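Uncharacterized protein (PDB 4FTD) is of unknown function but, as a six-bladed beta-propeller carrying an immunoglobulin-like domain, may take part in carbohydrate metabolism. Local coordinates at residues D127-S131 / D132-N136; A141-G145 / E146-V150; H163-V167 / S168-R172; V344-N348 / E349-L353. All blocks are in the same frame, centred on the assembly; numbering follows the deposited sequence. Where two conformers were deposited one is given.

Interaction 1. Residues D127-S131 / D132-N136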
loop_
_atom_site.group_PDB
_atom_site.type_symbol
_atom_site.label_atom_id
_atom_site.label_comp_id
_atom_site.label_asym_id
_atom_site.label_seq_id
_atom_site.Cartn_x
_atom_site.Cartn_y
_atom_site.Cartn_z
ATOM N N ASP A 127 -14.017 2.069 17.168
ATOM C CA ASP A 127 -15.030 2.965 17.709
ATOM C C ASP A 127 -15.805 3.754 16.673
ATOM O O ASP A 127 -16.858 4.255 17.001
ATOM C CB ASP A 127 -14.427 3.989 18.695
ATOM C CG ASP A 127 -14.280 3.441 20.110
ATOM O OD1 ASP A 127 -14.483 2.226 20.330
ATOM O OD2 ASP A 127 -13.972 4.248 21.014
ATOM N N ASN A 128 -15.297 3.920 15.467
ATOM C CA ASN A 128 -16.050 4.636 14.454
ATOM C C ASN A 128 -16.540 3.709 13.314
ATOM O O ASN A 128 -16.704 4.177 12.172
ATOM C CB ASN A 128 -15.219 5.806 13.916
ATOM C CG ASN A 128 -16.069 6.835 13.149
ATOM O OD1 ASN A 128 -17.180 7.194 13.576
ATOM N ND2 ASN A 128 -15.571 7.286 12.002
ATOM N N ILE A 129 -16.746 2.416 13.615
ATOM C CA ILE A 129 -17.126 1.389 12.623
ATOM C C ILE A 129 -18.283 1.847 11.718
ATOM O O ILE A 129 -19.299 2.274 12.215
ATOM C CB ILE A 129 -17.490 0.031 13.315
ATOM C CG1 ILE A 129 -17.697 -1.077 12.263
ATOM C CG2 ILE A 129 -18.678 0.193 14.281
ATOM C CD1 ILE A 129 -17.928 -2.461 12.835
ATOM N N TYR A 130 -18.103 1.818 10.391
ATOM C CA TYR A 130 -19.176 2.164 9.455
ATOM C C TYR A 130 -20.377 1.238 9.744
ATOM O O TYR A 130 -20.214 0.024 9.802
ATOM C CB TYR A 130 -18.702 2.050 7.996
ATOM C CG TYR A 130 -19.730 2.568 7.059
ATOM C CD1 TYR A 130 -19.987 3.918 6.977
ATOM C CD2 TYR A 130 -20.491 1.695 6.253
ATOM C CE1 TYR A 130 -20.971 4.406 6.136
ATOM C CE2 TYR A 130 -21.507 2.188 5.438
ATOM C CZ TYR A 130 -21.713 3.534 5.353
ATOM O OH TYR A 130 -22.690 4.004 4.545
ATOM N N SER A 131 -21.563 1.809 9.962
ATOM C CA SER A 131 -22.702 1.060 10.560
ATOM C C SER A 131 -23.081 -0.192 9.765
ATOM O O SER A 131 -23.334 -1.239 10.346
ATOM C CB SER A 131 -23.947 1.973 10.749
ATOM O OG SER A 131 -24.330 2.448 9.464
ATOM N N ASP A 132 -23.065 -0.106 8.441
ATOM C CA ASP A 132 -23.350 -1.319 7.594
ATOM C C ASP A 132 -22.360 -2.446 7.741
ATOM O O ASP A 132 -22.712 -3.614 7.618
ATOM C CB ASP A 132 -23.532 -0.951 6.144
ATOM C CG ASP A 132 -24.721 -0.043 5.942
ATOM O OD1 ASP A 132 -25.756 -0.191 6.622
ATOM O OD2 ASP A 132 -24.618 0.844 5.089
ATOM N N PHE A 133 -21.137 -2.087 8.095
ATOM C CA PHE A 133 -20.109 -3.055 8.435
ATOM C C PHE A 133 -20.147 -3.641 9.837
ATOM O O PHE A 133 -19.245 -4.370 10.186
ATOM C CB PHE A 133 -18.693 -2.484 8.155
ATOM C CG PHE A 133 -18.303 -2.582 6.736
ATOM C CD1 PHE A 133 -18.009 -3.806 6.217
ATOM C CD2 PHE A 133 -18.215 -1.458 5.936
ATOM C CE1 PHE A 133 -17.666 -3.951 4.905
ATOM C CE2 PHE A 133 -17.873 -1.577 4.614
ATOM C CZ PHE A 133 -17.592 -2.836 4.097
ATOM N N ALA A 134 -21.155 -3.331 10.624
ATOM C CA ALA A 134 -21.292 -3.912 11.927
ATOM C C ALA A 134 -21.992 -5.255 11.843
ATOM O O ALA A 134 -22.053 -5.916 12.831
ATOM C CB ALA A 134 -22.035 -2.982 12.863
ATOM N N THR A 135 -22.508 -5.677 10.691
ATOM C CA THR A 135 -23.170 -7.010 10.567
ATOM C C THR A 135 -22.573 -7.764 9.441
ATOM O O THR A 135 -21.876 -7.199 8.633
ATOM C CB THR A 135 -24.700 -6.930 10.357
ATOM O OG1 THR A 135 -25.027 -6.699 8.982
ATOM C CG2 THR A 135 -25.323 -5.834 11.235
ATOM N N ASN A 136 -22.874 -9.047 9.349
ATOM C CA ASN A 136 -22.378 -9.816 8.221
ATOM C C ASN A 136 -23.237 -9.657 6.963
ATOM O O ASN A 136 -23.101 -10.406 6.019
ATOM C CB ASN A 136 -22.141 -11.255 8.617
ATOM C CG ASN A 136 -23.396 -12.002 8.902
ATOM O OD1 ASN A 136 -24.509 -11.496 8.740
ATOM N ND2 ASN A 136 -23.229 -13.247 9.310
#

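Interaction 2. Residues A141-G145 / E146-V150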
loop_
_atom_site.group_PDB
_atom_site.type_symbol
_atom_site.label_atom_id
_atom_site.label_comp_id
_atom_site.label_asym_id
_atom_site.label_seq_id
_atom_site.Cartn_x
_atom_site.Cartn_y
_atom_site.Cartn_z
ATOM N N ALA A 141 -16.195 -3.955 0.640
ATOM C CA ALA A 141 -16.049 -2.548 0.332
ATOM C C ALA A 141 -14.828 -2.390 -0.571
ATOM O O ALA A 141 -13.915 -3.212 -0.551
ATOM C CB ALA A 141 -15.930 -1.699 1.644
ATOM N N SER A 142 -14.835 -1.364 -1.414
ATOM C CA SER A 142 -13.765 -1.087 -2.335
ATOM C C SER A 142 -13.565 0.454 -2.414
ATOM O O SER A 142 -14.419 1.204 -1.990
ATOM C CB SER A 142 -14.094 -1.694 -3.706
ATOM O OG SER A 142 -13.070 -1.463 -4.674
ATOM N N TYR A 143 -12.404 0.879 -2.878
ATOM C CA TYR A 143 -11.990 2.293 -2.872
ATOM C C TYR A 143 -11.158 2.594 -4.092
ATOM O O TYR A 143 -10.396 1.768 -4.509
ATOM C CB TYR A 143 -11.198 2.554 -1.613
ATOM C CG TYR A 143 -10.264 3.764 -1.586
ATOM C CD1 TYR A 143 -8.919 3.631 -1.956
ATOM C CD2 TYR A 143 -10.677 4.982 -1.091
ATOM C CE1 TYR A 143 -8.044 4.693 -1.895
ATOM C CE2 TYR A 143 -9.780 6.059 -0.993
ATOM C CZ TYR A 143 -8.472 5.887 -1.407
ATOM O OH TYR A 143 -7.595 6.895 -1.359
ATOM N N ASP A 144 -11.319 3.764 -4.672
ATOM C CA ASP A 144 -10.508 4.179 -5.798
ATOM C C ASP A 144 -9.976 5.614 -5.673
ATOM O O ASP A 144 -9.546 6.165 -6.653
ATOM C CB ASP A 144 -11.316 4.042 -7.088
ATOM C CG ASP A 144 -12.494 4.991 -7.157
ATOM O OD1 ASP A 144 -12.731 5.794 -6.223
ATOM O OD2 ASP A 144 -13.221 4.898 -8.148
ATOM N N GLY A 145 -10.077 6.233 -4.500
ATOM C CA GLY A 145 -9.608 7.605 -4.300
ATOM C C GLY A 145 -10.728 8.626 -4.350
ATOM O O GLY A 145 -10.644 9.648 -3.705
ATOM N N GLU A 146 -11.764 8.351 -5.132
ATOM C CA GLU A 146 -12.888 9.261 -5.311
ATOM C C GLU A 146 -14.067 8.784 -4.460
ATOM O O GLU A 146 -14.716 9.593 -3.828
ATOM C CB GLU A 146 -13.256 9.341 -6.784
ATOM C CG GLU A 146 -14.363 10.340 -7.064
ATOM C CD GLU A 146 -14.795 10.407 -8.529
ATOM O OE1 GLU A 146 -14.509 9.463 -9.315
ATOM O OE2 GLU A 146 -15.442 11.418 -8.887
ATOM N N HIS A 147 -14.350 7.473 -4.473
ATOM C CA HIS A 147 -15.400 6.910 -3.640
ATOM C C HIS A 147 -14.942 5.679 -2.868
ATOM O O HIS A 147 -14.006 5.017 -3.250
ATOM C CB HIS A 147 -16.584 6.428 -4.488
ATOM C CG HIS A 147 -17.248 7.505 -5.281
ATOM N ND1 HIS A 147 -16.981 7.711 -6.616
ATOM C CD2 HIS A 147 -18.169 8.427 -4.928
ATOM C CE1 HIS A 147 -17.732 8.705 -7.053
ATOM N NE2 HIS A 147 -18.456 9.159 -6.048
ATOM N N VAL A 148 -15.719 5.359 -1.853
ATOM C CA VAL A 148 -15.749 4.043 -1.206
ATOM C C VAL A 148 -17.099 3.397 -1.620
ATOM O O VAL A 148 -18.140 4.016 -1.516
ATOM C CB VAL A 148 -15.654 4.142 0.306
ATOM C CG1 VAL A 148 -15.963 2.790 1.005
ATOM C CG2 VAL A 148 -14.269 4.678 0.670
ATOM N N LEU A 149 -17.045 2.182 -2.136
ATOM C CA LEU A 149 -18.211 1.354 -2.448
ATOM C C LEU A 149 -18.444 0.437 -1.251
ATOM O O LEU A 149 -17.498 -0.199 -0.785
ATOM C CB LEU A 149 -17.948 0.520 -3.706
ATOM C CG LEU A 149 -18.868 -0.691 -4.012
ATOM C CD1 LEU A 149 -20.284 -0.175 -4.320
ATOM C CD2 LEU A 149 -18.283 -1.576 -5.133
ATOM N N VAL A 150 -19.684 0.408 -0.737
ATOM C CA VAL A 150 -20.087 -0.447 0.356
ATOM C C VAL A 150 -21.151 -1.390 -0.192
ATOM O O VAL A 150 -22.170 -0.925 -0.696
ATOM C CB VAL A 150 -20.649 0.343 1.531
ATOM C CG1 VAL A 150 -21.028 -0.651 2.617
ATOM C CG2 VAL A 150 -19.607 1.369 1.984
HETATM O O HOH W 1 -15.398 6.478 -8.467
#

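Interaction 3. Residues H163-V167 / S168-R172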
loop_
_atom_site.group_PDB
_atom_site.type_symbol
_atom_site.label_atom_id
_atom_site.label_comp_id
_atom_site.label_asym_id
_atom_site.label_seq_id
_atom_site.Cartn_x
_atom_site.Cartn_y
_atom_site.Cartn_z
ATOM N N HIS A 163 -24.002 1.079 -2.097
ATOM C CA HIS A 163 -23.865 2.480 -2.229
ATOM C C HIS A 163 -22.425 2.946 -2.236
ATOM O O HIS A 163 -21.535 2.222 -1.884
ATOM C CB HIS A 163 -24.636 3.191 -1.105
ATOM C CG HIS A 163 -24.214 2.793 0.275
ATOM N ND1 HIS A 163 -24.620 1.599 0.849
ATOM C CD2 HIS A 163 -23.468 3.447 1.221
ATOM C CE1 HIS A 163 -24.152 1.553 2.100
ATOM N NE2 HIS A 163 -23.423 2.641 2.340
ATOM N N LEU A 164 -22.258 4.166 -2.718
ATOM C CA LEU A 164 -20.991 4.880 -2.725
ATOM C C LEU A 164 -20.999 5.974 -1.654
ATOM O O LEU A 164 -22.047 6.494 -1.280
ATOM C CB LEU A 164 -20.739 5.488 -4.104
ATOM C CG LEU A 164 -20.714 4.547 -5.302
ATOM C CD1 LEU A 164 -20.615 5.355 -6.593
ATOM C CD2 LEU A 164 -19.589 3.556 -5.205
ATOM N N LEU A 165 -19.815 6.285 -1.162
ATOM C CA LEU A 165 -19.566 7.365 -0.238
ATOM C C LEU A 165 -18.446 8.171 -0.900
ATOM O O LEU A 165 -17.413 7.641 -1.258
ATOM C CB LEU A 165 -19.114 6.773 1.079
ATOM C CG LEU A 165 -20.042 5.825 1.867
ATOM C CD1 LEU A 165 -19.286 5.134 2.990
ATOM C CD2 LEU A 165 -21.220 6.610 2.460
ATOM N N LYS A 166 -18.668 9.442 -1.104
ATOM C CA LYS A 166 -17.658 10.292 -1.709
ATOM C C LYS A 166 -16.528 10.477 -0.669
ATOM O O LYS A 166 -16.769 10.815 0.502
ATOM C CB LYS A 166 -18.308 11.626 -2.093
ATOM C CG LYS A 166 -17.920 12.158 -3.460
ATOM C CD LYS A 166 -18.333 13.610 -3.695
ATOM C CE LYS A 166 -19.790 13.936 -3.385
ATOM N NZ LYS A 166 -20.769 13.121 -4.157
ATOM N N VAL A 167 -15.302 10.190 -1.071
ATOM C CA VAL A 167 -14.140 10.340 -0.181
ATOM C C VAL A 167 -13.991 11.779 0.365
ATOM O O VAL A 167 -13.715 11.950 1.556
ATOM C CB VAL A 167 -12.852 9.850 -0.851
ATOM C CG1 VAL A 167 -11.645 10.205 0.020
ATOM C CG2 VAL A 167 -12.964 8.334 -1.070
ATOM N N SER A 168 -14.248 12.790 -0.448
ATOM C CA SER A 168 -14.186 14.192 0.056
ATOM C C SER A 168 -15.182 14.414 1.217
ATOM O O SER A 168 -14.864 15.125 2.170
ATOM C CB SER A 168 -14.408 15.207 -1.055
ATOM O OG SER A 168 -15.624 14.945 -1.690
ATOM N N ASP A 169 -16.360 13.783 1.159
ATOM C CA ASP A 169 -17.310 13.823 2.287
ATOM C C ASP A 169 -16.796 13.087 3.514
ATOM O O ASP A 169 -16.840 13.622 4.613
ATOM C CB ASP A 169 -18.657 13.237 1.900
ATOM C CG ASP A 169 -19.441 14.129 0.951
ATOM O OD1 ASP A 169 -19.143 15.326 0.856
ATOM O OD2 ASP A 169 -20.387 13.619 0.311
ATOM N N LEU A 170 -16.323 11.863 3.333
ATOM C CA LEU A 170 -15.752 11.095 4.444
ATOM C C LEU A 170 -14.558 11.779 5.148
ATOM O O LEU A 170 -14.397 11.639 6.353
ATOM C CB LEU A 170 -15.287 9.734 3.976
ATOM C CG LEU A 170 -16.337 8.752 3.468
ATOM C CD1 LEU A 170 -15.647 7.549 2.832
ATOM C CD2 LEU A 170 -17.318 8.296 4.534
ATOM N N LYS A 171 -13.717 12.489 4.400
ATOM C CA LYS A 171 -12.595 13.215 5.007
ATOM C C LYS A 171 -13.086 14.305 5.955
ATOM O O LYS A 171 -12.380 14.654 6.869
ATOM C CB LYS A 171 -11.655 13.814 3.961
ATOM C CG LYS A 171 -10.828 12.786 3.185
ATOM C CD LYS A 171 -9.972 13.464 2.095
ATOM C CE LYS A 171 -9.123 12.424 1.368
ATOM N NZ LYS A 171 -8.319 12.896 0.195
ATOM N N ARG A 172 -14.287 14.830 5.714
ATOM C CA ARG A 172 -14.901 15.825 6.584
ATOM C C ARG A 172 -15.800 15.144 7.629
ATOM O O ARG A 172 -16.527 15.801 8.341
ATOM C CB ARG A 172 -15.692 16.826 5.736
ATOM C CG ARG A 172 -14.843 17.549 4.694
ATOM C CD ARG A 172 -15.655 18.477 3.801
ATOM N NE ARG A 172 -16.743 17.773 3.130
ATOM C CZ ARG A 172 -18.024 18.018 3.355
ATOM N NH1 ARG A 172 -18.360 18.969 4.202
ATOM N NH2 ARG A 172 -18.960 17.327 2.724
HETATM O O HOH W 2 -20.767 10.825 0.198
#

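Interaction 4. Residues V344-N348 / E349-L353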
loop_
_atom_site.group_PDB
_atom_site.type_symbol
_atom_site.label_atom_id
_atom_site.label_comp_id
_atom_site.label_asym_id
_atom_site.label_seq_id
_atom_site.Cartn_x
_atom_site.Cartn_y
_atom_site.Cartn_z
ATOM N N VAL A 344 0.322 -5.631 -4.867
ATOM C CA VAL A 344 1.656 -5.027 -4.996
ATOM C C VAL A 344 1.506 -3.583 -5.469
ATOM O O VAL A 344 0.890 -3.343 -6.478
ATOM C CB VAL A 344 2.549 -5.812 -5.962
ATOM C CG1 VAL A 344 3.900 -5.096 -6.162
ATOM C CG2 VAL A 344 2.729 -7.237 -5.457
ATOM N N VAL A 345 2.079 -2.644 -4.707
ATOM C CA VAL A 345 2.021 -1.209 -4.963
ATOM C C VAL A 345 3.418 -0.682 -5.234
ATOM O O VAL A 345 4.301 -0.894 -4.404
ATOM C CB VAL A 345 1.522 -0.471 -3.679
ATOM C CG1 VAL A 345 1.416 1.024 -3.903
ATOM C CG2 VAL A 345 0.183 -1.020 -3.251
ATOM N N THR A 346 3.627 -0.030 -6.389
ATOM C CA THR A 346 4.888 0.646 -6.688
ATOM C C THR A 346 4.679 2.137 -6.475
ATOM O O THR A 346 3.769 2.719 -7.043
ATOM C CB THR A 346 5.379 0.394 -8.118
ATOM O OG1 THR A 346 5.578 -1.009 -8.285
ATOM C CG2 THR A 346 6.725 1.145 -8.386
ATOM N N PHE A 347 5.547 2.754 -5.671
ATOM C CA PHE A 347 5.391 4.145 -5.281
ATOM C C PHE A 347 6.732 4.807 -5.001
ATOM O O PHE A 347 7.474 4.347 -4.119
ATOM C CB PHE A 347 4.510 4.241 -4.036
ATOM C CG PHE A 347 4.284 5.644 -3.557
ATOM C CD1 PHE A 347 3.358 6.463 -4.192
ATOM C CD2 PHE A 347 4.985 6.150 -2.455
ATOM C CE1 PHE A 347 3.142 7.772 -3.753
ATOM C CE2 PHE A 347 4.787 7.465 -2.024
ATOM C CZ PHE A 347 3.859 8.274 -2.669
ATOM N N ASN A 348 7.021 5.886 -5.743
ATOM C CA ASN A 348 8.235 6.693 -5.569
ATOM C C ASN A 348 9.486 5.811 -5.449
ATOM O O ASN A 348 10.298 5.930 -4.499
ATOM C CB ASN A 348 8.053 7.635 -4.351
ATOM C CG ASN A 348 9.114 8.728 -4.263
ATOM O OD1 ASN A 348 9.600 9.222 -5.276
ATOM N ND2 ASN A 348 9.467 9.120 -3.029
ATOM N N GLU A 349 9.594 4.892 -6.409
ATOM C CA GLU A 349 10.736 3.979 -6.550
ATOM C C GLU A 349 10.871 2.896 -5.476
ATOM O O GLU A 349 11.885 2.216 -5.413
ATOM C CB GLU A 349 12.028 4.751 -6.743
ATOM C CG GLU A 349 11.917 5.728 -7.913
ATOM C CD GLU A 349 13.156 6.554 -8.102
ATOM O OE1 GLU A 349 14.251 5.956 -8.180
ATOM O OE2 GLU A 349 13.032 7.795 -8.169
ATOM N N GLU A 350 9.832 2.690 -4.686
ATOM C CA GLU A 350 9.772 1.546 -3.770
ATOM C C GLU A 350 8.607 0.657 -4.144
ATOM O O GLU A 350 7.761 1.063 -4.911
ATOM C CB GLU A 350 9.708 2.009 -2.321
ATOM C CG GLU A 350 11.060 2.551 -1.848
ATOM C CD GLU A 350 11.202 2.583 -0.335
ATOM O OE1 GLU A 350 10.203 2.615 0.427
ATOM O OE2 GLU A 350 12.354 2.569 0.092
ATOM N N ARG A 351 8.593 -0.558 -3.602
ATOM C CA ARG A 351 7.580 -1.567 -3.913
ATOM C C ARG A 351 7.109 -2.166 -2.589
ATOM O O ARG A 351 7.913 -2.630 -1.798
ATOM C CB ARG A 351 8.137 -2.651 -4.863
ATOM C CG ARG A 351 7.160 -3.797 -5.181
ATOM C CD ARG A 351 7.693 -4.752 -6.243
ATOM N NE ARG A 351 9.005 -5.151 -5.834
ATOM C CZ ARG A 351 10.049 -5.384 -6.621
ATOM N NH1 ARG A 351 9.937 -5.374 -7.936
ATOM N NH2 ARG A 351 11.230 -5.656 -6.055
ATOM N N TYR A 352 5.795 -2.122 -2.371
ATOM C CA TYR A 352 5.155 -2.599 -1.165
ATOM C C TYR A 352 4.125 -3.691 -1.447
ATOM O O TYR A 352 3.589 -3.775 -2.553
ATOM C CB TYR A 352 4.434 -1.436 -0.462
ATOM C CG TYR A 352 5.287 -0.221 -0.262
ATOM C CD1 TYR A 352 6.463 -0.296 0.466
ATOM C CD2 TYR A 352 4.933 1.021 -0.808
ATOM C CE1 TYR A 352 7.291 0.809 0.631
ATOM C CE2 TYR A 352 5.754 2.140 -0.631
ATOM C CZ TYR A 352 6.932 2.026 0.091
ATOM O OH TYR A 352 7.767 3.116 0.278
ATOM N N LEU A 353 3.883 -4.530 -0.437
ATOM C CA LEU A 353 2.776 -5.480 -0.430
ATOM C C LEU A 353 1.761 -4.949 0.582
ATOM O O LEU A 353 2.095 -4.732 1.746
ATOM C CB LEU A 353 3.220 -6.886 -0.017
ATOM C CG LEU A 353 2.114 -7.961 -0.042
ATOM C CD1 LEU A 353 1.588 -8.131 -1.461
ATOM C CD2 LEU A 353 2.584 -9.290 0.542
HETATM O O HOH W 3 12.014 10.178 -6.152
#

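Interaction 1. Residues D127-S131 / D132-N136
The Tyr-130 ring and the Asp-132 carboxylate stand side by side and point the same way, their planes 77° apart. Asp-132 OD2 approaches the ring obliquely, 3.4 Å from Tyr-130 CE2. From the other flat group, the Phe-133 ring, CD2 comes to 3.9 Å from Tyr-130 CD2, so the two rings cross obliquely. Tyr-130 reaches these neighbours because its CG lies anti to the backbone N (chi1 -173°). Its hydroxyl is hydrogen-bonded to His-163, while Asp-132 is held at both oxygens, OD1 by Asn-158 and OD2 by His-160, which fixes the rotation of the carboxylate. The backbone here makes one short 3-10 turn in the connection between strand 120-125 and strand 138-143, which belong to two different four-stranded sheets of the propeller. Two i-to-i+3 bonds define that turn: a weak one from Phe-133 N to Tyr-130 O, bent to 128°, and a straighter one from Ala-134 N to Ser-131 O at 3.0 Å, whose donor sits above the carbonyl plane. On the flank of the turn, Ile-129 CD1 lies against the Phe-133 carbonyl, 3.5 Å from its O, and meets Ala-134 CB at 4.1 Å.

Interaction 2. Residues A141-G145 / E146-V150
Ala-141 faces Val-150 as a non-hydrogen-bonded antiparallel pair, and its CA approaches Leu-149 O at 3.0 Å in a CA-H...O contact. Ser-142 follows with a reciprocal pair of bonds to Leu-149: its N meets Leu-149 O in the carbonyl plane, on a lone pair, and its O receives Leu-149 N at 2.8 Å. Tyr-143 returns to the face of Ala-141, where Val-148 CG2 touches the ring edge, 4.0 Å from Tyr-143 CD2. These pairs form a beta hairpin, the strand axes 165° apart, that supplies the first two strands of a four-stranded propeller sheet. Asp-144 N closes the hairpin end on His-147 O, at 3.3 Å and nearly along the C=O axis. Asp-144 OD1, folded back by a chi1 of 66°, makes an Asx turn with Glu-146 N, 2.9 Å away and above the carboxylate plane, and also accepts His-147 N at 2.9 Å, nearly straight (176°). An alanine here would remove this double acceptor and is likely to leave both turn amides without their mate. Asp-144 OD2 accepts from a water shared with Glu-146 OE1 and His-147 ND1. Gly-145 N lies 3.4 Å above the Tyr-143 ring plane, over its centre.

Interaction 3. Residues H163-V167 / S168-R172
This is a local strand-to-helix junction: strand 163-166, third in a four-stranded antiparallel sheet of the propeller, runs directly into the short helix 167-171, with Lys-166 at the N-cap position. Two i-to-i+4 backbone bonds establish the helical turn, Leu-170 N to Lys-166 O at 3.1 Å and Lys-171 N to Val-167 O at 2.9 Å. On the buried side Leu-165 and Leu-170 cross at about a right angle, Leu-170 CD1 resting 4.0 Å from Leu-165 CB; Leu-170 also packs on Val-148 and Phe-124, which binds the helix to strands of two sheets. Along another flank the extended Lys-171 chain passes obliquely over Val-167, its CE 3.6 Å from Val-167 CG1. The polar side is organised by Asp-169, whose CG lies anti to the carbonyl carbon (chi1 -71°), turning the carboxylate back toward the strand end. In one of the two conformers of Arg-172, its NH2 forms a salt bridge with Asp-169 OD1. A water donates to Asp-169 OD2 and accepts from Lys-166 N, bridging helix and strand. An alanine here would remove the water's acceptor and would probably leave that water less well fixed and Arg-172, in this conformer, relying on its other carboxylate partner, Glu-174. Lys-166 CB lies 3.8 Å from Asp-169 OD2, while Lys-166 NZ stays beyond salt-bridge range of that oxygen, at 4.5 Å.

Interaction 4. Residues V344-N348 / E349-L353
Val-344 and Arg-351 lie side by side and point the same way, diagonal neighbours on one face of an antiparallel beta hairpin. Val-344 CG1 sits 3.6 Å from Arg-351 CG, against the aliphatic part of the arginine; the chain bends at chi3 (51°), about the CG-CD bond that Val-344 CG1 touches, and its guanidinium finds carbonyl acceptors at Leu-375 and Gly-378. On the same face Val-344 CG2 reaches Leu-353 CD1 at 4.3 Å. The opposite face carries Val-345, Phe-347, Glu-350 and Tyr-352. Tyr-352 has CG beside its backbone N (chi1 -50°), which swings the ring toward the turn: CE2 comes to 4.2 Å from Phe-347 CB, an oblique approach. At the far end of that ring Tyr-352 OH donates to Glu-350 OE1 at 2.5 Å; the same hydroxyl is also hydrogen-bonded to Ala-114 N. Four backbone bonds join the strands; Tyr-352 N to Val-345 O is nearly straight at 174°, whereas Glu-350 N approaches Phe-347 O from above the carbonyl plane. That last bond closes a type I' turn, in which Asn-348 and Glu-349 both adopt positive phi. Asn-348 CB rests over one face of the Phe-347 ring, offset toward its rim, and a water donates to both Asn-348 OD1 and Glu-349 OE2. In the propeller, Val-345, Phe-347 and Tyr-352 pack on Leu-429 of strand 426-435, while on the other side Val-344 meets Ile-381 and Arg-351 meets Ala-384 of helix 381-390, and Val-344 and Leu-353 both touch Leu-312 of strand 311-315.

Overall arrangement
Interactions 1, 2 and 3 form one connected cluster, while interaction 4 stands apart. Strands 147-152 and 163-166 are sheet neighbours, joining interactions 2 and 3, whose centres are 9 Å apart, by bonds such as Val-150 N to His-163 O at 2.8 Å. The 3-10 turn of interaction 1 covers this sheet: Phe-133 and Tyr-130 pack on Val-150, and Tyr-130 CE1 lies 3.6 Å from Leu-165 CD1. Interaction 4, in another sheet, comes no nearer than about 10 Å to interaction 2 between nearest atoms, yet both pack on strand 426-435. A glycerol, probably from crystallisation, lies about 6 Å from the Tyr-143 side chain.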